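Local coordinates for protein epoxyqueuosine reductase (Streptococcus thermophilus, PDB 5D6S) that binds cobalamin and two iron/sulfur clusters and belongs to the epoxyqueuosine reductase (QueG) family, at residues G47-D52 / A167-I172; N149-G154 / I196-I201; A325-A330 / T354-W359; N331-N336 / I364-D369. One frame throughout, in Å; residues are numbered along the deposited sequence.

Contact 1: G47-D52 / A167-I172; sequences GFTTAD and AKRAGI
The carbonyl oxygen Asp52 O is gripped by two nitrogens of Arg169. NH1 of Arg169 reaches Asp52 O at 2.8 Å, in the carbonyl plane and on a lone pair. NH2 of Arg169 reaches the same Asp52 O at 2.9 Å, but from well above that plane. Both bonds lie close to the guanidinium plane. A third bond comes from the inner end of the group: Arg169 NE donates to Thr49 OG1 at 2.9 Å, and it is fairly straight, at 161° about the hydrogen. NH1 also makes a weak bond to Thr50 O. Together these bonds limit the rotation of the guanidinium, which meets Thr49 OG1 and Asp52 O with its edge. The arginine chain is bent at chi2 and chi3, and its head lies beside 49-52. Thr49 OG1 stands anti to the backbone N (chi1 166°), and this sets it facing NE. Thr50 OG1 lies over one face of the guanidinium and accepts from Asp52 N at 3.1 Å, closing an ST turn. Further along, Ala170 CB packs on Thr49 CG2 at 3.8 Å. Gly171 ends the helix in a Schellman motif. NH2 has a second partner in Asp53 O, and Phe54 adds a cation-pi contact. The C-terminal end of helix 163-169 thus lies against the outermost strand 45-50, with Ala170 and Ile172 also touching Ser96 of the adjacent strand 93-100.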
loop_
_atom_site.group_PDB
_atom_site.type_symbol
_atom_site.label_atom_id
_atom_site.label_comp_id
_atom_site.label_asym_id
_atom_site.label_seq_id
_atom_site.Cartn_x
_atom_site.Cartn_y
_atom_site.Cartn_z
ATOM N N GLY A 47 -22.393 -4.495 -0.910
ATOM C CA GLY A 47 -22.622 -5.928 -0.932
ATOM C C GLY A 47 -23.094 -6.344 0.448
ATOM O O GLY A 47 -22.965 -5.578 1.398
ATOM N N PHE A 48 -23.668 -7.546 0.538
ATOM C CA PHE A 48 -24.210 -8.055 1.788
ATOM C C PHE A 48 -23.828 -9.505 1.918
ATOM O O PHE A 48 -23.743 -10.237 0.937
ATOM C CB PHE A 48 -25.726 -7.906 1.829
ATOM C CG PHE A 48 -26.198 -6.491 1.673
ATOM C CD1 PHE A 48 -26.349 -5.941 0.403
ATOM C CD2 PHE A 48 -26.461 -5.698 2.786
ATOM C CE1 PHE A 48 -26.760 -4.626 0.239
ATOM C CE2 PHE A 48 -26.880 -4.380 2.626
ATOM C CZ PHE A 48 -27.037 -3.841 1.346
ATOM N N THR A 49 -23.566 -9.920 3.142
ATOM C CA THR A 49 -23.220 -11.307 3.389
ATOM C C THR A 49 -23.502 -11.612 4.844
ATOM O O THR A 49 -23.749 -10.719 5.650
ATOM C CB THR A 49 -21.759 -11.620 3.041
ATOM O OG1 THR A 49 -21.395 -12.888 3.604
ATOM C CG2 THR A 49 -20.846 -10.562 3.596
ATOM N N THR A 50 -23.493 -12.894 5.164
ATOM C CA THR A 50 -23.825 -13.320 6.509
ATOM C C THR A 50 -22.648 -13.017 7.419
ATOM O O THR A 50 -21.514 -12.829 6.960
ATOM C CB THR A 50 -24.145 -14.829 6.575
ATOM O OG1 THR A 50 -22.969 -15.585 6.262
ATOM C CG2 THR A 50 -25.267 -15.188 5.602
ATOM N N ALA A 51 -22.934 -12.989 8.711
ATOM C CA ALA A 51 -21.906 -13.009 9.730
ATOM C C ALA A 51 -21.397 -14.439 9.966
ATOM O O ALA A 51 -20.902 -14.750 11.049
ATOM C CB ALA A 51 -22.453 -12.431 11.018
ATOM N N ASP A 52 -21.546 -15.323 8.979
ATOM C CA ASP A 52 -21.038 -16.682 9.124
ATOM C C ASP A 52 -19.536 -16.607 9.133
ATOM O O ASP A 52 -18.939 -15.793 8.410
ATOM C CB ASP A 52 -21.479 -17.598 7.977
ATOM C CG ASP A 52 -22.922 -18.050 8.105
ATOM O OD1 ASP A 52 -23.559 -17.775 9.140
ATOM O OD2 ASP A 52 -23.413 -18.696 7.163
ATOM N N ALA A 167 -15.470 -8.864 1.066
ATOM C CA ALA A 167 -15.980 -8.266 -0.164
ATOM C C ALA A 167 -16.295 -9.302 -1.255
ATOM O O ALA A 167 -17.139 -9.046 -2.122
ATOM C CB ALA A 167 -14.997 -7.243 -0.686
ATOM N N LYS A 168 -15.617 -10.444 -1.228
ATOM C CA LYS A 168 -15.949 -11.528 -2.145
ATOM C C LYS A 168 -17.297 -12.187 -1.804
ATOM O O LYS A 168 -18.195 -12.213 -2.651
ATOM C CB LYS A 168 -14.863 -12.598 -2.189
ATOM C CG LYS A 168 -15.230 -13.726 -3.136
ATOM C CD LYS A 168 -14.150 -14.770 -3.282
ATOM C CE LYS A 168 -14.789 -16.137 -3.444
ATOM N NZ LYS A 168 -13.787 -17.215 -3.402
ATOM N N ARG A 169 -17.437 -12.718 -0.586
ATOM C CA ARG A 169 -18.737 -13.251 -0.137
ATOM C C ARG A 169 -19.892 -12.268 -0.329
ATOM O O ARG A 169 -21.034 -12.692 -0.403
ATOM C CB ARG A 169 -18.747 -13.691 1.338
ATOM C CG ARG A 169 -18.188 -15.078 1.610
ATOM C CD ARG A 169 -18.898 -15.821 2.747
ATOM N NE ARG A 169 -19.348 -14.974 3.868
ATOM C CZ ARG A 169 -19.082 -15.184 5.169
ATOM N NH1 ARG A 169 -19.568 -14.342 6.085
ATOM N NH2 ARG A 169 -18.344 -16.219 5.576
ATOM N N ALA A 170 -19.610 -10.973 -0.360
ATOM C CA ALA A 170 -20.668 -9.986 -0.508
ATOM C C ALA A 170 -20.897 -9.597 -1.963
ATOM O O ALA A 170 -21.696 -8.713 -2.266
ATOM C CB ALA A 170 -20.361 -8.760 0.334
ATOM N N GLY A 171 -20.177 -10.250 -2.861
ATOM C CA GLY A 171 -20.281 -9.976 -4.293
ATOM C C GLY A 171 -19.909 -8.559 -4.707
ATOM O O GLY A 171 -20.579 -7.960 -5.543
ATOM N N ILE A 172 -18.823 -8.030 -4.144
ATOM C CA ILE A 172 -18.236 -6.763 -4.643
ATOM C C ILE A 172 -17.410 -7.081 -5.886
ATOM O O ILE A 172 -17.361 -6.300 -6.842
ATOM C CB ILE A 172 -17.367 -6.030 -3.579
ATOM C CG1 ILE A 172 -18.212 -5.027 -2.805
ATOM C CG2 ILE A 172 -16.227 -5.240 -4.217
ATOM C CD1 ILE A 172 -19.260 -5.660 -1.933
#

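Contact 2: N149-G154 / I196-I201; sequences NFEYKG and ITNLEI
Tyr152 and Thr197 form a non-hydrogen-bonded pair of an antiparallel ladder, followed by the hydrogen-bonded pair Lys153 and Ile196. The ladder joins the outermost strand 152-155 to strand 190-197 in the four-stranded sheet. Lys153 N donates to Ile196 O at 3.0 Å, and Ile196 N returns a bond to Lys153 O. Beyond the regular strands, Asn198 N still donates to Glu151 O at 3.2 Å, and the side chain of Asn198 adds further bonds. Its CG lies between the backbone N and the carbonyl carbon (chi1 72°), which turns the amide toward the loop at 149-151. ND2 of Asn198 then donates to Asn149 O at 2.8 Å, nearly within the planes of both the amide and the carbonyl. OD1 of Asn198 takes a weak bond from Glu151 N. Glu151 CB packs beside ND2, while its carboxylate reaches Ser90 through OE1. Phe150 has CG anti to its backbone N (chi1 178°), and its ring runs toward 197-199 and touches helix 128-144. Leu199 CD1 meets Phe150 CD1 obliquely, and Tyr152 CD1 lies over one ring face, toward the rim. Thr197 OG1 sits at the ring edge, in plane, 3.2 Å from Phe150 CE1, and accepts from Leu199 N at 3.2 Å in an ST turn.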
loop_
_atom_site.group_PDB
_atom_site.type_symbol
_atom_site.label_atom_id
_atom_site.label_comp_id
_atom_site.label_asym_id
_atom_site.label_seq_id
_atom_site.Cartn_x
_atom_site.Cartn_y
_atom_site.Cartn_z
ATOM N N ASN A 149 -32.861 -0.770 17.782
ATOM C CA ASN A 149 -31.857 -1.704 18.311
ATOM C C ASN A 149 -30.708 -1.993 17.342
ATOM O O ASN A 149 -30.061 -3.039 17.427
ATOM C CB ASN A 149 -32.505 -3.031 18.734
ATOM C CG ASN A 149 -33.196 -2.938 20.071
ATOM O OD1 ASN A 149 -32.793 -2.168 20.943
ATOM N ND2 ASN A 149 -34.241 -3.736 20.248
ATOM N N PHE A 150 -30.447 -1.061 16.431
ATOM C CA PHE A 150 -29.380 -1.234 15.456
ATOM C C PHE A 150 -28.027 -1.280 16.171
ATOM O O PHE A 150 -27.723 -0.406 16.996
ATOM C CB PHE A 150 -29.414 -0.088 14.445
ATOM C CG PHE A 150 -28.321 -0.137 13.428
ATOM C CD1 PHE A 150 -27.879 -1.351 12.902
ATOM C CD2 PHE A 150 -27.748 1.046 12.960
ATOM C CE1 PHE A 150 -26.883 -1.378 11.942
ATOM C CE2 PHE A 150 -26.749 1.025 11.993
ATOM C CZ PHE A 150 -26.319 -0.189 11.483
ATOM N N GLU A 151 -27.230 -2.301 15.864
ATOM C CA GLU A 151 -25.889 -2.432 16.438
ATOM C C GLU A 151 -24.865 -2.667 15.342
ATOM O O GLU A 151 -25.094 -3.479 14.448
ATOM C CB GLU A 151 -25.838 -3.571 17.448
ATOM C CG GLU A 151 -26.504 -3.243 18.780
ATOM C CD GLU A 151 -26.155 -4.233 19.887
ATOM O OE1 GLU A 151 -25.411 -5.226 19.632
ATOM O OE2 GLU A 151 -26.609 -3.995 21.032
ATOM N N TYR A 152 -23.732 -1.964 15.422
ATOM C CA TYR A 152 -22.704 -2.062 14.381
ATOM C C TYR A 152 -21.269 -1.984 14.871
ATOM O O TYR A 152 -20.994 -1.677 16.024
ATOM C CB TYR A 152 -22.926 -0.997 13.308
ATOM C CG TYR A 152 -22.829 0.428 13.793
ATOM C CD1 TYR A 152 -23.883 1.022 14.450
ATOM C CD2 TYR A 152 -21.692 1.201 13.548
ATOM C CE1 TYR A 152 -23.809 2.340 14.867
ATOM C CE2 TYR A 152 -21.622 2.524 13.954
ATOM C CZ TYR A 152 -22.693 3.078 14.616
ATOM O OH TYR A 152 -22.634 4.365 15.075
ATOM N N LYS A 153 -20.359 -2.265 13.948
ATOM C CA LYS A 153 -18.933 -2.293 14.205
ATOM C C LYS A 153 -18.231 -2.105 12.861
ATOM O O LYS A 153 -18.252 -2.990 12.016
ATOM C CB LYS A 153 -18.580 -3.624 14.870
ATOM C CG LYS A 153 -17.110 -3.947 14.973
ATOM C CD LYS A 153 -16.338 -2.864 15.690
ATOM C CE LYS A 153 -14.970 -3.393 16.077
ATOM N NZ LYS A 153 -14.026 -2.264 16.251
ATOM N N GLY A 154 -17.632 -0.936 12.669
ATOM C CA GLY A 154 -16.993 -0.582 11.399
ATOM C C GLY A 154 -15.526 -0.972 11.324
ATOM O O GLY A 154 -14.797 -0.845 12.291
ATOM N N ILE A 196 -19.959 -4.533 10.139
ATOM C CA ILE A 196 -20.556 -5.692 10.796
ATOM C C ILE A 196 -21.792 -5.190 11.526
ATOM O O ILE A 196 -21.775 -4.108 12.109
ATOM C CB ILE A 196 -19.616 -6.351 11.816
ATOM C CG1 ILE A 196 -18.308 -6.783 11.161
ATOM C CG2 ILE A 196 -20.271 -7.586 12.422
ATOM C CD1 ILE A 196 -17.234 -7.169 12.163
ATOM N N THR A 197 -22.862 -5.979 11.491
ATOM C CA THR A 197 -24.167 -5.523 11.971
ATOM C C THR A 197 -25.081 -6.657 12.477
ATOM O O THR A 197 -24.890 -7.833 12.153
ATOM C CB THR A 197 -24.870 -4.664 10.882
ATOM O OG1 THR A 197 -26.234 -4.444 11.236
ATOM C CG2 THR A 197 -24.851 -5.342 9.550
ATOM N N ASN A 198 -26.094 -6.274 13.259
ATOM C CA ASN A 198 -27.103 -7.216 13.793
ATOM C C ASN A 198 -28.404 -7.297 12.973
ATOM O O ASN A 198 -29.411 -7.804 13.457
ATOM C CB ASN A 198 -27.450 -6.854 15.234
ATOM C CG ASN A 198 -28.283 -5.588 15.342
ATOM O OD1 ASN A 198 -28.519 -4.883 14.357
ATOM N ND2 ASN A 198 -28.702 -5.275 16.555
ATOM N N LEU A 199 -28.371 -6.814 11.734
ATOM C CA LEU A 199 -29.525 -6.861 10.839
ATOM C C LEU A 199 -29.668 -8.217 10.148
ATOM O O LEU A 199 -28.684 -8.872 9.828
ATOM C CB LEU A 199 -29.428 -5.757 9.782
ATOM C CG LEU A 199 -29.913 -4.345 10.145
ATOM C CD1 LEU A 199 -29.650 -3.991 11.599
ATOM C CD2 LEU A 199 -29.292 -3.306 9.217
ATOM N N GLU A 200 -30.913 -8.630 9.940
ATOM C CA GLU A 200 -31.211 -9.829 9.170
ATOM C C GLU A 200 -31.427 -9.334 7.759
ATOM O O GLU A 200 -32.409 -8.637 7.507
ATOM C CB GLU A 200 -32.475 -10.518 9.704
ATOM C CG GLU A 200 -32.481 -12.026 9.531
ATOM C CD GLU A 200 -31.785 -12.746 10.673
ATOM O OE1 GLU A 200 -32.176 -12.540 11.844
ATOM O OE2 GLU A 200 -30.848 -13.533 10.395
ATOM N N ILE A 201 -30.499 -9.629 6.854
ATOM C CA ILE A 201 -30.625 -9.148 5.470
ATOM C C ILE A 201 -30.228 -10.202 4.457
ATOM O O ILE A 201 -29.354 -11.032 4.702
ATOM C CB ILE A 201 -29.850 -7.837 5.206
ATOM C CG1 ILE A 201 -30.425 -6.708 6.078
ATOM C CG2 ILE A 201 -29.921 -7.442 3.728
ATOM C CD1 ILE A 201 -29.710 -5.378 5.965
#

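Contact 3: A325-A330 / T354-W359; sequences AIIALA and TATAIW
Thr356 carries its methyl CG2 anti to the backbone N and its hydroxyl beside that N (chi1 -54°); this presents the methyl to Ile326 and Ile327. Trp359 has its CG anti to the backbone N (chi1 172°), which swings the indole across toward the facing helix. The two helical segments run parallel, with axes 9.4 Å apart and only 2° between their directions. Thr356 CG2 fits between two isoleucines of 325-330. It lies 3.7 Å from Ile326 CG2, the branch methyl, and also 3.7 Å from Ile327 CG1. Ile326 CG2 also comes 4.0 Å from Ala357 CA. One turn further along, the six-membered ring of Trp359 reaches the other helix through CZ3. Ala330 CB is 3.6 Å from Trp359 CZ3, and Ile327 CG1 approaches the same ring carbon less closely. The Ile327 chain crosses the indole at about a right angle. Arg253 adds a cation-pi contact to this ring, and the Trp359 side chain also touches Glu389 of helix 384-396. The parallel pair belongs to the C-terminal helical region, whose successive helices are consistent with a HEAT-like array. No hydrogen bond joins the two segments. The hydroxyl of Thr356 is bonded within its own helix, to Ile352 O, so the buried interface is left to contacts between carbon atoms.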
loop_
_atom_site.group_PDB
_atom_site.type_symbol
_atom_site.label_atom_id
_atom_site.label_comp_id
_atom_site.label_asym_id
_atom_site.label_seq_id
_atom_site.Cartn_x
_atom_site.Cartn_y
_atom_site.Cartn_z
ATOM N N ALA A 325 13.434 7.487 -1.301
ATOM C CA ALA A 325 13.745 8.551 -2.220
ATOM C C ALA A 325 15.210 8.522 -2.570
ATOM O O ALA A 325 15.583 8.764 -3.726
ATOM C CB ALA A 325 13.345 9.906 -1.623
ATOM N N ILE A 326 16.059 8.241 -1.580
ATOM C CA ILE A 326 17.503 8.076 -1.846
ATOM C C ILE A 326 17.691 6.934 -2.822
ATOM O O ILE A 326 18.473 7.023 -3.773
ATOM C CB ILE A 326 18.292 7.824 -0.571
ATOM C CG1 ILE A 326 18.337 9.108 0.251
ATOM C CG2 ILE A 326 19.705 7.380 -0.904
ATOM C CD1 ILE A 326 18.661 8.860 1.696
ATOM N N ILE A 327 16.919 5.880 -2.629
ATOM C CA ILE A 327 17.005 4.761 -3.529
ATOM C C ILE A 327 16.572 5.152 -4.943
ATOM O O ILE A 327 17.185 4.717 -5.928
ATOM C CB ILE A 327 16.220 3.575 -3.001
ATOM C CG1 ILE A 327 16.915 3.046 -1.736
ATOM C CG2 ILE A 327 16.152 2.477 -4.049
ATOM C CD1 ILE A 327 16.075 2.108 -0.883
ATOM N N ALA A 328 15.505 5.927 -5.048
ATOM C CA ALA A 328 15.012 6.359 -6.352
ATOM C C ALA A 328 16.089 7.164 -7.048
ATOM O O ALA A 328 16.443 6.887 -8.199
ATOM C CB ALA A 328 13.758 7.211 -6.190
ATOM N N LEU A 329 16.633 8.151 -6.334
ATOM C CA LEU A 329 17.736 8.946 -6.877
ATOM C C LEU A 329 18.910 8.080 -7.359
ATOM O O LEU A 329 19.516 8.381 -8.386
ATOM C CB LEU A 329 18.232 9.942 -5.848
ATOM C CG LEU A 329 17.240 11.053 -5.631
ATOM C CD1 LEU A 329 17.681 11.880 -4.428
ATOM C CD2 LEU A 329 17.109 11.925 -6.860
ATOM N N ALA A 330 19.225 7.012 -6.629
ATOM C CA ALA A 330 20.267 6.128 -7.087
ATOM C C ALA A 330 19.839 5.380 -8.369
ATOM O O ALA A 330 20.608 5.242 -9.305
ATOM C CB ALA A 330 20.638 5.158 -5.988
ATOM N N THR A 354 22.149 7.374 5.996
ATOM C CA THR A 354 23.567 7.393 5.716
ATOM C C THR A 354 23.990 6.169 4.927
ATOM O O THR A 354 24.654 6.257 3.889
ATOM C CB THR A 354 24.376 7.462 7.019
ATOM O OG1 THR A 354 24.095 8.688 7.706
ATOM C CG2 THR A 354 25.892 7.386 6.737
ATOM N N ALA A 355 23.648 5.001 5.446
ATOM C CA ALA A 355 24.073 3.744 4.812
ATOM C C ALA A 355 23.471 3.621 3.419
ATOM O O ALA A 355 24.088 3.140 2.484
ATOM C CB ALA A 355 23.665 2.575 5.661
ATOM N N THR A 356 22.252 4.079 3.283
ATOM C CA THR A 356 21.580 3.998 1.977
ATOM C C THR A 356 22.283 4.959 1.013
ATOM O O THR A 356 22.614 4.585 -0.103
ATOM C CB THR A 356 20.100 4.305 2.112
ATOM O OG1 THR A 356 19.541 3.433 3.107
ATOM C CG2 THR A 356 19.417 4.120 0.808
ATOM N N ALA A 357 22.600 6.156 1.499
ATOM C CA ALA A 357 23.313 7.151 0.703
ATOM C C ALA A 357 24.705 6.666 0.253
ATOM O O ALA A 357 25.088 6.889 -0.889
ATOM C CB ALA A 357 23.432 8.458 1.463
ATOM N N ILE A 358 25.449 6.006 1.139
ATOM C CA ILE A 358 26.749 5.461 0.768
ATOM C C ILE A 358 26.623 4.505 -0.411
ATOM O O ILE A 358 27.321 4.647 -1.409
ATOM C CB ILE A 358 27.389 4.732 1.957
ATOM C CG1 ILE A 358 27.915 5.770 2.949
ATOM C CG2 ILE A 358 28.521 3.836 1.486
ATOM C CD1 ILE A 358 28.322 5.158 4.246
ATOM N N TRP A 359 25.657 3.586 -0.325
ATOM C CA TRP A 359 25.323 2.739 -1.443
ATOM C C TRP A 359 25.004 3.570 -2.678
ATOM O O TRP A 359 25.469 3.273 -3.774
ATOM C CB TRP A 359 24.113 1.845 -1.103
ATOM C CG TRP A 359 23.576 1.054 -2.278
ATOM C CD1 TRP A 359 24.141 -0.048 -2.845
ATOM C CD2 TRP A 359 22.397 1.323 -3.026
ATOM N NE1 TRP A 359 23.371 -0.497 -3.898
ATOM C CE2 TRP A 359 22.289 0.322 -4.023
ATOM C CE3 TRP A 359 21.408 2.290 -2.945
ATOM C CZ2 TRP A 359 21.244 0.286 -4.939
ATOM C CZ3 TRP A 359 20.343 2.254 -3.872
ATOM C CH2 TRP A 359 20.279 1.262 -4.848
#

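Contact 4: N331-N336 / I364-D369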
loop_
_atom_site.group_PDB
_atom_site.type_symbol
_atom_site.label_atom_id
_atom_site.label_comp_id
_atom_site.label_asym_id
_atom_site.label_seq_id
_atom_site.Cartn_x
_atom_site.Cartn_y
_atom_site.Cartn_z
ATOM N N ASN A 331 18.598 4.906 -8.402
ATOM C CA ASN A 331 18.060 4.252 -9.593
ATOM C C ASN A 331 17.980 5.145 -10.834
ATOM O O ASN A 331 18.078 4.654 -11.955
ATOM C CB ASN A 331 16.679 3.667 -9.294
ATOM C CG ASN A 331 16.774 2.422 -8.456
ATOM O OD1 ASN A 331 17.856 1.797 -8.371
ATOM N ND2 ASN A 331 15.671 2.047 -7.817
ATOM N N LEU A 332 17.827 6.451 -10.635
ATOM C CA LEU A 332 17.944 7.412 -11.718
ATOM C C LEU A 332 19.377 7.857 -12.048
ATOM O O LEU A 332 19.547 8.683 -12.949
ATOM C CB LEU A 332 17.123 8.657 -11.400
ATOM C CG LEU A 332 15.632 8.396 -11.258
ATOM C CD1 LEU A 332 14.958 9.578 -10.591
ATOM C CD2 LEU A 332 15.012 8.115 -12.619
ATOM N N HIS A 333 20.395 7.340 -11.348
ATOM C CA HIS A 333 21.795 7.787 -11.548
ATOM C C HIS A 333 21.987 9.314 -11.499
ATOM O O HIS A 333 22.805 9.871 -12.246
ATOM C CB HIS A 333 22.311 7.253 -12.875
ATOM C CG HIS A 333 22.049 5.800 -13.056
ATOM N ND1 HIS A 333 22.797 4.833 -12.422
ATOM C CD2 HIS A 333 21.103 5.143 -13.768
ATOM C CE1 HIS A 333 22.320 3.642 -12.731
ATOM N NE2 HIS A 333 21.295 3.802 -13.548
ATOM N N ASP A 334 21.219 9.983 -10.634
ATOM C CA ASP A 334 21.112 11.447 -10.651
ATOM C C ASP A 334 22.347 12.096 -10.075
ATOM O O ASP A 334 22.485 12.188 -8.857
ATOM C CB ASP A 334 19.881 11.917 -9.868
ATOM C CG ASP A 334 19.611 13.411 -10.028
ATOM O OD1 ASP A 334 20.336 14.077 -10.821
ATOM O OD2 ASP A 334 18.635 13.906 -9.403
ATOM N N ARG A 335 23.216 12.593 -10.952
ATOM C CA ARG A 335 24.430 13.294 -10.512
ATOM C C ARG A 335 24.119 14.518 -9.647
ATOM O O ARG A 335 24.941 14.923 -8.838
ATOM C CB ARG A 335 25.302 13.713 -11.692
ATOM C CG ARG A 335 25.943 12.551 -12.436
ATOM C CD ARG A 335 27.009 13.044 -13.409
ATOM N NE ARG A 335 28.171 13.616 -12.719
ATOM C CZ ARG A 335 29.136 12.898 -12.145
ATOM N NH1 ARG A 335 29.096 11.558 -12.157
ATOM N NH2 ARG A 335 30.144 13.524 -11.553
ATOM N N ASN A 336 22.921 15.064 -9.762
ATOM C CA ASN A 336 22.557 16.243 -8.946
ATOM C C ASN A 336 22.297 15.951 -7.481
ATOM O O ASN A 336 22.212 16.870 -6.652
ATOM C CB ASN A 336 21.353 16.977 -9.533
ATOM C CG ASN A 336 21.645 17.564 -10.892
ATOM O OD1 ASN A 336 22.793 17.780 -11.272
ATOM N ND2 ASN A 336 20.600 17.778 -11.657
ATOM N N ILE A 364 25.447 5.986 -8.489
ATOM C CA ILE A 364 25.387 7.234 -9.248
ATOM C C ILE A 364 26.728 7.564 -9.897
ATOM O O ILE A 364 26.775 7.866 -11.078
ATOM C CB ILE A 364 24.914 8.398 -8.330
ATOM C CG1 ILE A 364 23.420 8.243 -8.033
ATOM C CG2 ILE A 364 25.158 9.751 -8.967
ATOM C CD1 ILE A 364 22.930 8.961 -6.792
ATOM N N VAL A 365 27.812 7.514 -9.131
ATOM C CA VAL A 365 29.136 7.885 -9.645
ATOM C C VAL A 365 29.756 6.705 -10.394
ATOM O O VAL A 365 30.440 5.868 -9.801
ATOM C CB VAL A 365 30.061 8.314 -8.515
ATOM C CG1 VAL A 365 31.415 8.713 -9.062
ATOM C CG2 VAL A 365 29.441 9.464 -7.727
ATOM N N LYS A 366 29.507 6.634 -11.701
ATOM C CA LYS A 366 29.864 5.451 -12.489
ATOM C C LYS A 366 31.363 5.343 -12.739
ATOM O O LYS A 366 31.909 4.239 -12.674
ATOM C CB LYS A 366 29.082 5.426 -13.794
ATOM C CG LYS A 366 27.606 5.104 -13.594
ATOM C CD LYS A 366 26.856 4.999 -14.910
ATOM C CE LYS A 366 25.573 4.184 -14.776
ATOM N NZ LYS A 366 24.908 3.932 -16.095
ATOM N N LYS A 367 32.032 6.478 -12.960
ATOM C CA LYS A 367 33.489 6.499 -13.129
ATOM C C LYS A 367 34.139 7.465 -12.134
ATOM O O LYS A 367 34.399 8.631 -12.447
ATOM C CB LYS A 367 33.881 6.855 -14.567
ATOM C CG LYS A 367 33.497 5.779 -15.567
ATOM C CD LYS A 367 34.401 5.734 -16.791
ATOM C CE LYS A 367 34.202 4.421 -17.534
ATOM N NZ LYS A 367 35.125 4.297 -18.691
ATOM N N PRO A 368 34.429 6.972 -10.935
ATOM C CA PRO A 368 34.880 7.891 -9.900
ATOM C C PRO A 368 36.256 8.462 -10.159
ATOM O O PRO A 368 37.193 7.718 -10.386
ATOM C CB PRO A 368 34.925 7.007 -8.634
ATOM C CG PRO A 368 34.842 5.606 -9.121
ATOM C CD PRO A 368 34.088 5.646 -10.394
ATOM N N ASP A 369 36.370 9.775 -10.067
ATOM C CA ASP A 369 37.673 10.444 -10.069
ATOM C C ASP A 369 38.468 10.085 -8.802
ATOM O O ASP A 369 37.939 9.474 -7.874
ATOM C CB ASP A 369 37.512 11.978 -10.208
ATOM C CG ASP A 369 36.821 12.632 -8.991
ATOM O OD1 ASP A 369 35.723 12.174 -8.599
ATOM O OD2 ASP A 369 37.345 13.628 -8.447
#
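Ile364 packs its branched side chain against the backbone of 333-335. Its CG2 lies 3.6 Å from Asp334 O, and the same CG2 is 3.9 Å from Arg335 CA. On the other branch, CG1 of Ile364 comes 3.9 Å from His333 CA. The CG2 methyl stands anti to the backbone N, with CG1 beside that N (chi1 -73°); this sets CG1 beside His333 and CG2 beside Asp334 and Arg335. Nearer the surface, Lys366 reaches over the imidazole of His333. The lysine chain is extended beyond CG and brings CE over one ring face, 4.0 Å from the centroid and 28° off the ring normal, a CH-pi contact. The opposite face of the ring has Asn331 C toward its rim. Arg335 bends at chi3, and its guanidinium approaches Val365 CA obliquely, a loose contact.

The next shell shapes the two loops. His333 leaves the helix with positive phi in a Schellman motif, and Asp334 OD1 accepts from Asn336 N at 3.0 Å in an Asx turn. Asn331 ND2 is tied to Lys257 O and Arg253 O. Ile364 and Val365 also touch Ile338 of helix 338-347. The contact therefore joins the loops that follow two neighbouring helices. No hydrogen bond crosses it. His333 ND1 lies 4.3 Å from Lys366 NZ, so the lysine charge would be expected to disfavour protonation of the imidazole.

The four contacts form two groups on opposite sides of the chain's centre. Contacts 1 and 2 reach the same antiparallel sheet. Their centres are 14 Å apart, and they touch where Phe48 CD2 meets Ile201 CG2 at 4.0 Å. Contact 1 is the nearer to cobalamin: Lys168 touches the ligand, and the Ile172 side chain is about 7 Å from it. In contact 2, the side chain of Ile196 is about 11 Å from the bound cobalamin. Contacts 3 and 4 lie in the C-terminal helices, their centres 11 Å apart. A probable hydrogen bond from Asp334 N to Leu329 O, 3.2 Å, joins them. Between contacts 1 and 3, the nearest atoms are about 32 Å apart.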